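Local coordinates for probable TonB-dependent siderophore receptor PiuA (Acinetobacter baumannii, PDB 5FP1), which probably binds iron-chelating siderophores at the outer membrane, perhaps including ferric enterobactin, in the first step of iron uptake, at residues Phe112-Val117 with Ile137-Lys142; Ile203-Thr208 with Leu219-Leu224; Ile525-Asp530 with Leu538-Phe543. One frame throughout, in Å; residues are numbered along the deposited sequence.

Contact 1 (Phe112-Val117 with Ile137-Lys142)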
loop_
_atom_site.group_PDB
_atom_site.type_symbol
_atom_site.label_atom_id
_atom_site.label_comp_id
_atom_site.label_asym_id
_atom_site.label_seq_id
_atom_site.Cartn_x
_atom_site.Cartn_y
_atom_site.Cartn_z
ATOM N N PHE A 112 9.097 -7.578 -7.989
ATOM C CA PHE A 112 9.730 -8.511 -8.947
ATOM C C PHE A 112 8.766 -9.504 -9.561
ATOM O O PHE A 112 8.938 -9.881 -10.712
ATOM C CB PHE A 112 10.946 -9.253 -8.373
ATOM C CG PHE A 112 10.619 -10.492 -7.590
ATOM C CD1 PHE A 112 10.263 -10.411 -6.249
ATOM C CD2 PHE A 112 10.735 -11.755 -8.173
ATOM C CE1 PHE A 112 9.997 -11.541 -5.507
ATOM C CE2 PHE A 112 10.490 -12.894 -7.425
ATOM C CZ PHE A 112 10.109 -12.791 -6.097
ATOM N N ALA A 113 7.746 -9.926 -8.829
ATOM C CA ALA A 113 6.779 -10.867 -9.371
ATOM C C ALA A 113 5.475 -10.207 -9.788
ATOM O O ALA A 113 4.477 -10.895 -9.987
ATOM C CB ALA A 113 6.480 -11.945 -8.358
ATOM N N VAL A 114 5.490 -8.892 -9.921
ATOM C CA VAL A 114 4.272 -8.117 -10.178
ATOM C C VAL A 114 4.148 -7.735 -11.658
ATOM O O VAL A 114 5.033 -7.117 -12.216
ATOM C CB VAL A 114 4.243 -6.834 -9.339
ATOM C CG1 VAL A 114 3.006 -6.008 -9.648
ATOM C CG2 VAL A 114 4.286 -7.155 -7.865
ATOM N N GLU A 115 3.013 -8.085 -12.255
ATOM C CA GLU A 115 2.644 -7.667 -13.619
ATOM C C GLU A 115 2.178 -6.200 -13.655
ATOM O O GLU A 115 2.665 -5.380 -14.430
ATOM C CB GLU A 115 1.497 -8.588 -14.085
ATOM C CG GLU A 115 1.001 -8.339 -15.506
ATOM C CD GLU A 115 1.952 -8.884 -16.579
ATOM O OE1 GLU A 115 2.881 -9.664 -16.266
ATOM O OE2 GLU A 115 1.771 -8.522 -17.745
ATOM N N GLN A 116 1.212 -5.873 -12.791
ATOM C CA GLN A 116 0.671 -4.515 -12.685
ATOM C C GLN A 116 0.040 -4.318 -11.320
ATOM O O GLN A 116 -0.179 -5.276 -10.612
ATOM C CB GLN A 116 -0.380 -4.236 -13.778
ATOM C CG GLN A 116 -1.624 -5.079 -13.677
ATOM C CD GLN A 116 -2.379 -5.197 -14.992
ATOM O OE1 GLN A 116 -1.779 -5.210 -16.059
ATOM N NE2 GLN A 116 -3.687 -5.331 -14.908
ATOM N N VAL A 117 -0.219 -3.062 -10.951
ATOM C CA VAL A 117 -0.838 -2.759 -9.673
ATOM C C VAL A 117 -2.134 -1.994 -9.978
ATOM O O VAL A 117 -2.122 -1.015 -10.710
ATOM C CB VAL A 117 0.056 -1.855 -8.798
ATOM C CG1 VAL A 117 -0.610 -1.634 -7.448
ATOM C CG2 VAL A 117 1.432 -2.465 -8.611
ATOM N N ILE A 137 -5.771 -1.561 -2.909
ATOM C CA ILE A 137 -4.703 -1.857 -3.829
ATOM C C ILE A 137 -4.657 -3.354 -4.064
ATOM O O ILE A 137 -4.722 -4.142 -3.117
ATOM C CB ILE A 137 -3.377 -1.387 -3.228
ATOM C CG1 ILE A 137 -3.402 0.146 -3.170
ATOM C CG2 ILE A 137 -2.207 -1.908 -4.052
ATOM C CD1 ILE A 137 -2.346 0.742 -2.284
ATOM N N ASN A 138 -4.515 -3.729 -5.329
ATOM C CA ASN A 138 -4.508 -5.135 -5.720
ATOM C C ASN A 138 -3.318 -5.360 -6.625
ATOM O O ASN A 138 -3.222 -4.760 -7.705
ATOM C CB ASN A 138 -5.823 -5.479 -6.437
ATOM C CG ASN A 138 -5.944 -6.961 -6.767
ATOM O OD1 ASN A 138 -5.202 -7.817 -6.229
ATOM N ND2 ASN A 138 -6.851 -7.277 -7.690
ATOM N N MET A 139 -2.350 -6.137 -6.159
ATOM C CA MET A 139 -1.159 -6.420 -6.942
ATOM C C MET A 139 -1.402 -7.701 -7.762
ATOM O O MET A 139 -1.787 -8.733 -7.221
ATOM C CB MET A 139 0.072 -6.516 -6.028
ATOM C CG MET A 139 0.431 -5.151 -5.379
ATOM S SD MET A 139 1.706 -5.442 -4.169
ATOM C CE MET A 139 3.100 -5.411 -5.252
ATOM N N ILE A 140 -1.195 -7.609 -9.069
ATOM C CA ILE A 140 -1.497 -8.698 -10.009
ATOM C C ILE A 140 -0.173 -9.407 -10.303
ATOM O O ILE A 140 0.775 -8.770 -10.699
ATOM C CB ILE A 140 -2.031 -8.155 -11.351
ATOM C CG1 ILE A 140 -3.226 -7.220 -11.123
ATOM C CG2 ILE A 140 -2.391 -9.278 -12.318
ATOM C CD1 ILE A 140 -4.362 -7.837 -10.363
ATOM N N SER A 141 -0.121 -10.711 -10.075
ATOM C CA SER A 141 1.130 -11.461 -10.126
ATOM C C SER A 141 1.384 -11.970 -11.529
ATOM O O SER A 141 0.443 -12.282 -12.274
ATOM C CB SER A 141 1.065 -12.676 -9.204
ATOM O OG SER A 141 0.776 -12.299 -7.884
ATOM N N LYS A 142 2.655 -12.063 -11.868
ATOM C CA LYS A 142 3.095 -12.791 -13.049
ATOM C C LYS A 142 2.874 -14.269 -12.801
ATOM O O LYS A 142 3.368 -14.809 -11.830
ATOM C CB LYS A 142 4.578 -12.564 -13.260
ATOM C CG LYS A 142 4.918 -11.141 -13.674
ATOM C CD LYS A 142 6.412 -10.880 -13.547
ATOM C CE LYS A 142 6.752 -9.552 -14.192
ATOM N NZ LYS A 142 8.014 -8.992 -13.655
HETATM O O HOH W 1 7.721 -6.057 -12.009
#
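The carbonyl oxygen Ile140 O is held from the opposing segment by two neighbouring residues: Glu115 N donates to it at 2.8 Å, in the carbonyl plane, and the CA of Val114 adds a weaker C-H...O contact. Ala113 O likewise has two partners, taking a nearly straight bond from Lys142 N (2.9 Å, 171° at the hydrogen) and a C-H...O approach from the CA of Ser141. Farther along, Ile140 N donates to Gln116 O at 3.0 Å. The side chain of Lys142 then runs extended past Ala113, and its NZ reaches Phe112 O at 3.2 Å from above the carbonyl plane, 43° out of it. A water bonded to Val114 O also lies near this ammonium, though its link to NZ is weak.

Apolar groups fill one flank. Met139 bends at its last torsion (chi3 84°), which carries CE across Val114 at about a right angle; CE and Val114 CG2 are only 3.4 Å apart, a tight fit. Next to it, Val117 CG1 rests 3.8 Å from CG2 of Ile137. The flank bearing Gln116 and Ile140 is packed differently, for these two side chains run alongside each other with CG of Gln116 3.7 Å from CG1 of Ile140, while the amide NE2 finds Glu118. The pairing slips by one residue between Val114 and Gln116. Such a slip is a beta bulge, here interrupting the antiparallel pairing of two adjacent inner strands in the mixed sheet of the plug domain that fills the barrel of a TonB-dependent receptor.

Contact 2 (Ile203-Thr208 with Leu219-Leu224)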
loop_
_atom_site.group_PDB
_atom_site.type_symbol
_atom_site.label_atom_id
_atom_site.label_comp_id
_atom_site.label_asym_id
_atom_site.label_seq_id
_atom_site.Cartn_x
_atom_site.Cartn_y
_atom_site.Cartn_z
ATOM N N ILE A 203 11.805 -15.756 -4.738
ATOM C CA ILE A 203 11.538 -16.667 -5.818
ATOM C C ILE A 203 10.030 -16.826 -5.941
ATOM O O ILE A 203 9.291 -16.791 -4.935
ATOM C CB ILE A 203 12.256 -18.030 -5.562
ATOM C CG1 ILE A 203 12.167 -18.937 -6.800
ATOM C CG2 ILE A 203 11.672 -18.737 -4.373
ATOM C CD1 ILE A 203 13.107 -20.141 -6.714
ATOM N N ALA A 204 9.562 -16.973 -7.181
ATOM C CA ALA A 204 8.141 -17.105 -7.467
ATOM C C ALA A 204 7.929 -18.084 -8.620
ATOM O O ALA A 204 7.816 -17.648 -9.755
ATOM C CB ALA A 204 7.548 -15.764 -7.876
ATOM N N PRO A 205 7.890 -19.375 -8.318
ATOM C CA PRO A 205 7.598 -20.409 -9.299
ATOM C C PRO A 205 6.113 -20.729 -9.402
ATOM O O PRO A 205 5.397 -20.786 -8.386
ATOM C CB PRO A 205 8.339 -21.603 -8.737
ATOM C CG PRO A 205 8.282 -21.416 -7.262
ATOM C CD PRO A 205 8.158 -19.949 -6.990
ATOM N N SER A 206 5.650 -20.986 -10.621
ATOM C CA SER A 206 4.304 -21.485 -10.791
ATOM C C SER A 206 4.187 -22.471 -11.969
ATOM O O SER A 206 5.029 -22.494 -12.857
ATOM C CB SER A 206 3.352 -20.316 -11.012
ATOM O OG SER A 206 3.764 -19.558 -12.098
ATOM N N ILE A 207 3.099 -23.220 -11.974
ATOM C CA ILE A 207 2.811 -24.090 -13.104
ATOM C C ILE A 207 1.333 -24.118 -13.369
ATOM O O ILE A 207 0.531 -24.078 -12.443
ATOM C CB ILE A 207 3.390 -25.510 -12.855
ATOM C CG1 ILE A 207 3.144 -26.425 -14.071
ATOM C CG2 ILE A 207 2.834 -26.135 -11.599
ATOM C CD1 ILE A 207 3.896 -27.738 -13.939
ATOM N N THR A 208 0.980 -24.100 -14.647
ATOM C CA THR A 208 -0.421 -24.086 -15.059
ATOM C C THR A 208 -0.699 -25.249 -16.039
ATOM O O THR A 208 0.192 -25.665 -16.786
ATOM C CB THR A 208 -0.818 -22.710 -15.640
ATOM O OG1 THR A 208 -2.244 -22.584 -15.693
ATOM C CG2 THR A 208 -0.254 -22.470 -17.002
ATOM N N LEU A 219 -0.956 -23.727 -9.993
ATOM C CA LEU A 219 -0.297 -23.853 -8.694
ATOM C C LEU A 219 0.813 -22.801 -8.653
ATOM O O LEU A 219 1.641 -22.704 -9.566
ATOM C CB LEU A 219 0.361 -25.226 -8.517
ATOM C CG LEU A 219 -0.510 -26.451 -8.740
ATOM C CD1 LEU A 219 0.321 -27.714 -8.601
ATOM C CD2 LEU A 219 -1.647 -26.468 -7.746
ATOM N N SER A 220 0.851 -21.994 -7.600
ATOM C CA SER A 220 1.886 -20.977 -7.549
ATOM C C SER A 220 2.408 -20.781 -6.130
ATOM O O SER A 220 1.744 -21.135 -5.151
ATOM C CB SER A 220 1.379 -19.671 -8.159
ATOM O OG SER A 220 0.438 -19.103 -7.323
ATOM N N TYR A 221 3.633 -20.279 -6.050
ATOM C CA TYR A 221 4.291 -20.057 -4.791
ATOM C C TYR A 221 5.062 -18.771 -4.921
ATOM O O TYR A 221 5.585 -18.451 -5.998
ATOM C CB TYR A 221 5.240 -21.221 -4.494
ATOM C CG TYR A 221 6.133 -21.048 -3.295
ATOM C CD1 TYR A 221 5.596 -20.985 -1.996
ATOM C CD2 TYR A 221 7.522 -20.988 -3.426
ATOM C CE1 TYR A 221 6.419 -20.845 -0.891
ATOM C CE2 TYR A 221 8.342 -20.844 -2.316
ATOM C CZ TYR A 221 7.788 -20.759 -1.056
ATOM O OH TYR A 221 8.602 -20.642 0.059
ATOM N N TYR A 222 5.132 -18.034 -3.811
ATOM C CA TYR A 222 5.844 -16.787 -3.739
ATOM C C TYR A 222 6.617 -16.774 -2.432
ATOM O O TYR A 222 6.086 -17.137 -1.381
ATOM C CB TYR A 222 4.870 -15.599 -3.772
ATOM C CG TYR A 222 5.557 -14.245 -3.697
ATOM C CD1 TYR A 222 6.155 -13.693 -4.808
ATOM C CD2 TYR A 222 5.617 -13.528 -2.501
ATOM C CE1 TYR A 222 6.793 -12.467 -4.752
ATOM C CE2 TYR A 222 6.253 -12.303 -2.437
ATOM C CZ TYR A 222 6.837 -11.767 -3.563
ATOM O OH TYR A 222 7.464 -10.527 -3.525
ATOM N N TYR A 223 7.861 -16.339 -2.510
ATOM C CA TYR A 223 8.736 -16.234 -1.349
ATOM C C TYR A 223 9.567 -14.985 -1.479
ATOM O O TYR A 223 10.147 -14.707 -2.539
ATOM C CB TYR A 223 9.688 -17.430 -1.276
ATOM C CG TYR A 223 10.918 -17.225 -0.382
ATOM C CD1 TYR A 223 10.837 -17.389 0.992
ATOM C CD2 TYR A 223 12.147 -16.889 -0.926
ATOM C CE1 TYR A 223 11.953 -17.230 1.806
ATOM C CE2 TYR A 223 13.278 -16.731 -0.131
ATOM C CZ TYR A 223 13.183 -16.901 1.229
ATOM O OH TYR A 223 14.318 -16.745 2.012
ATOM N N LEU A 224 9.634 -14.241 -0.383
ATOM C CA LEU A 224 10.506 -13.096 -0.254
ATOM C C LEU A 224 11.022 -12.986 1.157
ATOM O O LEU A 224 10.246 -13.087 2.142
ATOM C CB LEU A 224 9.760 -11.803 -0.601
ATOM C CG LEU A 224 10.619 -10.535 -0.591
ATOM C CD1 LEU A 224 11.536 -10.470 -1.786
ATOM C CD2 LEU A 224 9.756 -9.276 -0.559
#
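Pro205 and Tyr221 lie side by side and point the same way. Tyr221 holds its CG anti to the backbone nitrogen (chi1 172°), which swings the ring alongside the proline, and its second torsion turns the ring edge toward it: CD2 is 3.8 Å from Pro205 CD, and Pro205 CG lies in the ring plane. Because proline has no N-H, Tyr221 O gets no hydrogen bond from this partner; the CA of Ala204 approaches it instead at 3.2 Å. The bond in the other sense survives, Tyr221 N to Pro205 O at 3.0 Å.

On the same face, CG2 of Ile203 sits 3.9 Å from CB of Tyr223, the two side chains meeting at a slant, and the side chains of Ile207 and Leu219 run alongside each other, CG2 against CB. These strands are the two arms of an antiparallel hairpin in the receptor's transmembrane beta-barrel. A detergent molecule bound near Tyr221 is consistent with a lipid-facing surface on this side.

On the other face two serines meet. Ser206 and Ser220 both turn OG between the backbone nitrogen and carbonyl carbon (chi1 56° and 71°), and their CB atoms close to 3.5 Å; Ser206 OG bonds to Ala144 N. Beyond them stands a larger group, Tyr222, whose CD1 touches Ala204 CB at 4.0 Å.

Contact 3 (Ile525-Asp530 with Leu538-Phe543)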
loop_
_atom_site.group_PDB
_atom_site.type_symbol
_atom_site.label_atom_id
_atom_site.label_comp_id
_atom_site.label_asym_id
_atom_site.label_seq_id
_atom_site.Cartn_x
_atom_site.Cartn_y
_atom_site.Cartn_z
ATOM N N ILE A 525 -19.457 11.151 -9.577
ATOM C CA ILE A 525 -19.856 11.361 -10.945
ATOM C C ILE A 525 -18.598 11.478 -11.743
ATOM O O ILE A 525 -17.604 12.061 -11.297
ATOM C CB ILE A 525 -20.704 12.637 -11.086
ATOM C CG1 ILE A 525 -20.012 13.829 -10.467
ATOM C CG2 ILE A 525 -22.026 12.448 -10.398
ATOM C CD1 ILE A 525 -20.776 15.116 -10.682
ATOM N N GLY A 526 -18.618 10.915 -12.937
ATOM C CA GLY A 526 -17.445 10.939 -13.750
ATOM C C GLY A 526 -17.677 10.740 -15.231
ATOM O O GLY A 526 -18.805 10.457 -15.691
ATOM N N THR A 527 -16.586 10.875 -15.968
ATOM C CA THR A 527 -16.599 10.607 -17.386
ATOM C C THR A 527 -15.270 9.994 -17.811
ATOM O O THR A 527 -14.199 10.295 -17.240
ATOM C CB THR A 527 -16.964 11.892 -18.189
ATOM O OG1 THR A 527 -17.193 11.549 -19.570
ATOM C CG2 THR A 527 -15.855 12.905 -18.095
ATOM N N LYS A 528 -15.344 9.093 -18.780
ATOM C CA LYS A 528 -14.172 8.414 -19.326
ATOM C C LYS A 528 -14.264 8.342 -20.842
ATOM O O LYS A 528 -15.339 8.090 -21.369
ATOM C CB LYS A 528 -14.076 6.988 -18.774
ATOM C CG LYS A 528 -14.061 6.882 -17.236
ATOM C CD LYS A 528 -13.677 5.480 -16.765
ATOM C CE LYS A 528 -13.882 5.357 -15.253
ATOM N NZ LYS A 528 -13.531 3.990 -14.801
ATOM N N TRP A 529 -13.131 8.494 -21.521
ATOM C CA TRP A 529 -13.099 8.550 -22.998
ATOM C C TRP A 529 -11.876 7.876 -23.539
ATOM O O TRP A 529 -10.757 8.179 -23.106
ATOM C CB TRP A 529 -13.121 10.001 -23.496
ATOM C CG TRP A 529 -14.415 10.610 -23.211
ATOM C CD1 TRP A 529 -14.804 11.198 -22.040
ATOM C CD2 TRP A 529 -15.565 10.620 -24.073
ATOM N NE1 TRP A 529 -16.126 11.590 -22.127
ATOM C CE2 TRP A 529 -16.619 11.239 -23.356
ATOM C CE3 TRP A 529 -15.798 10.192 -25.380
ATOM C CZ2 TRP A 529 -17.887 11.433 -23.904
ATOM C CZ3 TRP A 529 -17.066 10.390 -25.925
ATOM C CH2 TRP A 529 -18.091 11.001 -25.185
ATOM N N ASP A 530 -12.082 6.963 -24.485
ATOM C CA ASP A 530 -10.994 6.481 -25.341
ATOM C C ASP A 530 -10.908 7.363 -26.578
ATOM O O ASP A 530 -11.926 7.588 -27.220
ATOM C CB ASP A 530 -11.241 5.039 -25.787
ATOM C CG ASP A 530 -10.742 4.006 -24.787
ATOM O OD1 ASP A 530 -10.312 4.371 -23.673
ATOM O OD2 ASP A 530 -10.812 2.814 -25.121
ATOM N N LEU A 538 -8.722 9.130 -21.260
ATOM C CA LEU A 538 -8.856 10.223 -20.312
ATOM C C LEU A 538 -9.929 9.840 -19.302
ATOM O O LEU A 538 -10.974 9.281 -19.677
ATOM C CB LEU A 538 -9.284 11.475 -21.059
ATOM C CG LEU A 538 -9.674 12.680 -20.220
ATOM C CD1 LEU A 538 -8.438 13.246 -19.555
ATOM C CD2 LEU A 538 -10.346 13.735 -21.088
ATOM N N THR A 539 -9.690 10.129 -18.028
ATOM C CA THR A 539 -10.710 9.925 -16.995
ATOM C C THR A 539 -10.824 11.198 -16.147
ATOM O O THR A 539 -9.842 11.915 -15.910
ATOM C CB THR A 539 -10.398 8.738 -16.037
ATOM O OG1 THR A 539 -9.184 9.013 -15.316
ATOM C CG2 THR A 539 -10.263 7.397 -16.784
ATOM N N ALA A 540 -12.033 11.475 -15.693
ATOM C CA ALA A 540 -12.292 12.561 -14.765
ATOM C C ALA A 540 -13.375 12.120 -13.803
ATOM O O ALA A 540 -14.314 11.430 -14.195
ATOM C CB ALA A 540 -12.733 13.803 -15.514
ATOM N N ALA A 541 -13.261 12.541 -12.545
ATOM C CA ALA A 541 -14.236 12.197 -11.530
ATOM C C ALA A 541 -14.296 13.261 -10.471
ATOM O O ALA A 541 -13.263 13.864 -10.111
ATOM C CB ALA A 541 -13.886 10.859 -10.907
ATOM N N ILE A 542 -15.505 13.462 -9.950
ATOM C CA ILE A 542 -15.775 14.375 -8.860
ATOM C C ILE A 542 -16.508 13.523 -7.850
ATOM O O ILE A 542 -17.370 12.737 -8.215
ATOM C CB ILE A 542 -16.682 15.545 -9.321
ATOM C CG1 ILE A 542 -15.908 16.470 -10.239
ATOM C CG2 ILE A 542 -17.235 16.315 -8.136
ATOM C CD1 ILE A 542 -15.040 17.441 -9.480
ATOM N N PHE A 543 -16.175 13.664 -6.570
ATOM C CA PHE A 543 -16.658 12.710 -5.582
ATOM C C PHE A 543 -16.682 13.284 -4.189
ATOM O O PHE A 543 -15.976 14.244 -3.876
ATOM C CB PHE A 543 -15.789 11.440 -5.592
ATOM C CG PHE A 543 -14.326 11.729 -5.417
ATOM C CD1 PHE A 543 -13.767 11.854 -4.164
ATOM C CD2 PHE A 543 -13.521 11.889 -6.521
ATOM C CE1 PHE A 543 -12.417 12.156 -4.031
ATOM C CE2 PHE A 543 -12.183 12.198 -6.403
ATOM C CZ PHE A 543 -11.629 12.322 -5.156
#
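Ile525 turns CG1 into the crowded position between its backbone nitrogen and carbonyl carbon (chi1 52°), and this torsion sets the methylene 3.9 Å from CB of Ile542, the two side chains running alongside each other. Thr527 places its methyl CG2 likewise, with OG1 anti to the backbone nitrogen (chi1 -170°), and CG2 meets CB of Ala540 at 4.1 Å. The hydroxyl is in demand from its own strand, since NE1 of Trp529, two residues on, donates to OG1 at 2.8 Å, with OG1 tilted 27° from the indole plane; Ser483 O is a further partner. The indole is thus tied down through its nitrogen.

Between these side chains the backbones pair regularly. Ile525 with Ile542, Thr527 with Ala540 and Trp529 with Leu538 each exchange two hydrogen bonds, six rungs in all. The non-hydrogen-bonded pairs are closer between CA atoms, and Gly526 CA comes within 4.1 Å of Ala541 CA. Lys528 pairs with Thr539 on the face shared with Ala541; its CG and CD lie alongside the Thr539 CG2 methyl, each 3.9 Å from it. The extended chain then delivers NZ to the backbone carbonyls of Leu37, Thr40 and Lys42, which accept from it in the plug's N-terminal region.

Detergent touches Ile525 and Trp529 on the opposite face, consistent with the hydrophobic exterior of the barrel, and the hairpin takes its place in the wall between two further antiparallel neighbours: strand 482-493 bonds to the backbone of Gly526 and Lys528, and strand 558-575 does the same for Thr539 and Ala541.

Read from the N terminus, the three contacts come one after another, and none encloses or crosses another. Contact 1 closes a loop of 19 residues, with a short helix, inside the plug. The chain then enters the barrel, where contacts 2 and 3 each zip up a hairpin, with 10 and 7 residues between their segments; their centres lie about 37 Å apart in the wall. Contacts 1 and 2 touch directly: the rings of Phe112 and Tyr222 meet with planes some 25° apart, and Ala113 CB packs on Ala204 CB at 4.0 Å. Contact 3 keeps about 13 Å from contact 1 at the nearest atoms, and meets the plug through other residues.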